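Local coordinates for fructose-bisphosphate aldolase (Plasmodium falciparum, PDB 4TR9), which belongs to the class I fructose-bisphosphate aldolase family and folds as a parallel alpha/beta barrel of the TIM type, present here as a four-chain assembly, at residues A[229-233]-A[269-273]. Numbering follows the deposited sequence.
Sequences VLLEG and PPALP
L231 and A271 meet methylene to methyl, CB to CB at 4.0 Å, where the loops leading into the neighbouring barrel strands 235-236 and 274-277 pass each other. With CG anti to its carbonyl carbon (chi1 -66°) and an extended chi2, L231 carries CD1 on to the ring of P269; the two side chains cross at about a right angle, CD1 lying 4.0 Å from P269 CG. F221 of helix 206-226 packs against L231, P269 and L272 alike. The carbonyl oxygen of L231 is surrounded by C-H groups of L272 and P273. L272 CA sends its hydrogen almost straight at L231 O (3.5 Å, 164° at H), and L272 CD1 also touches this oxygen. P273 CD comes within 3.2 Å of L231 O. A second CA-H...O contact runs the other way, from E232 CA to A271 O at 3.4 Å. The side chain of E232 bends at chi2 (86°), which folds its carboxylate back beside the A271 methyl, E232 CD to A271 CB 4.0 Å; OE2 then forms a salt bridge with NE of R266 of the second subunit. P269 to L272 form a type I beta turn, closed by the bond from L272 N to P269 O, and A271 also makes backbone hydrogen bonds to the second subunit. No conventional hydrogen bond joins the two loops, so apolar packing of L231 on P269 and A271, with one weak CA-H...O contact given by each loop, joins them, while the stronger polar bonds of E232 and A271 reach across the subunit interface.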
loop_
_atom_site.group_PDB
_atom_site.type_symbol
_atom_site.label_atom_id
_atom_site.label_comp_id
_atom_site.label_asym_id
_atom_site.label_seq_id
_atom_site.Cartn_x
_atom_site.Cartn_y
_atom_site.Cartn_z
ATOM N N VAL A 229 6.141 13.454 8.368
ATOM C CA VAL A 229 5.929 14.894 8.385
ATOM C C VAL A 229 5.101 15.316 9.592
ATOM O O VAL A 229 4.013 14.791 9.827
ATOM C CB VAL A 229 5.243 15.374 7.094
ATOM C CG1 VAL A 229 4.563 16.719 7.307
ATOM C CG2 VAL A 229 6.261 15.463 5.983
ATOM N N LEU A 230 5.636 16.261 10.358
ATOM C CA LEU A 230 4.942 16.796 11.520
ATOM C C LEU A 230 3.709 17.576 11.084
ATOM O O LEU A 230 3.821 18.640 10.476
ATOM C CB LEU A 230 5.876 17.689 12.336
ATOM C CG LEU A 230 5.373 18.141 13.708
ATOM C CD1 LEU A 230 5.290 16.956 14.657
ATOM C CD2 LEU A 230 6.269 19.228 14.277
ATOM N N LEU A 231 2.533 17.040 11.391
ATOM C CA LEU A 231 1.279 17.676 11.000
ATOM C C LEU A 231 1.086 19.006 11.717
ATOM O O LEU A 231 0.447 19.916 11.189
ATOM C CB LEU A 231 0.094 16.748 11.280
ATOM C CG LEU A 231 0.026 15.467 10.446
ATOM C CD1 LEU A 231 -1.200 14.645 10.817
ATOM C CD2 LEU A 231 0.023 15.798 8.963
ATOM N N GLU A 232 1.645 19.116 12.919
ATOM C CA GLU A 232 1.548 20.344 13.700
ATOM C C GLU A 232 2.302 21.493 13.035
ATOM O O GLU A 232 1.981 22.662 13.246
ATOM C CB GLU A 232 2.084 20.124 15.118
ATOM C CG GLU A 232 1.260 19.171 15.973
ATOM C CD GLU A 232 1.639 17.717 15.773
ATOM O OE1 GLU A 232 2.024 17.342 14.645
ATOM O OE2 GLU A 232 1.555 16.945 16.752
ATOM N N GLY A 233 3.306 21.154 12.235
ATOM C CA GLY A 233 4.106 22.158 11.561
ATOM C C GLY A 233 3.829 22.236 10.074
ATOM O O GLY A 233 4.672 22.689 9.301
ATOM N N PRO A 269 -6.684 15.062 10.266
ATOM C CA PRO A 269 -6.428 14.989 11.709
ATOM C C PRO A 269 -6.272 16.373 12.338
ATOM O O PRO A 269 -5.671 17.254 11.723
ATOM C CB PRO A 269 -5.115 14.200 11.798
ATOM C CG PRO A 269 -5.024 13.458 10.507
ATOM C CD PRO A 269 -5.644 14.365 9.491
ATOM N N PRO A 270 -6.809 16.557 13.556
ATOM C CA PRO A 270 -6.807 17.827 14.292
ATOM C C PRO A 270 -5.411 18.377 14.592
ATOM O O PRO A 270 -5.293 19.552 14.941
ATOM C CB PRO A 270 -7.528 17.474 15.597
ATOM C CG PRO A 270 -8.373 16.304 15.254
ATOM C CD PRO A 270 -7.565 15.516 14.271
ATOM N N ALA A 271 -4.381 17.545 14.466
ATOM C CA ALA A 271 -3.008 17.986 14.700
ATOM C C ALA A 271 -2.615 19.080 13.717
ATOM O O ALA A 271 -1.790 19.940 14.023
ATOM C CB ALA A 271 -2.046 16.818 14.600
ATOM N N LEU A 272 -3.206 19.035 12.527
ATOM C CA LEU A 272 -3.008 20.082 11.539
ATOM C C LEU A 272 -3.637 21.370 12.054
ATOM O O LEU A 272 -4.844 21.426 12.280
ATOM C CB LEU A 272 -3.615 19.681 10.194
ATOM C CG LEU A 272 -3.112 20.438 8.965
ATOM C CD1 LEU A 272 -1.677 20.044 8.648
ATOM C CD2 LEU A 272 -4.015 20.184 7.771
ATOM N N PRO A 273 -2.814 22.412 12.247
ATOM C CA PRO A 273 -3.264 23.665 12.865
ATOM C C PRO A 273 -4.314 24.401 12.038
ATOM O O PRO A 273 -5.131 25.129 12.602
ATOM C CB PRO A 273 -1.974 24.488 12.962
ATOM C CG PRO A 273 -1.096 23.937 11.899
ATOM C CD PRO A 273 -1.399 22.472 11.845
#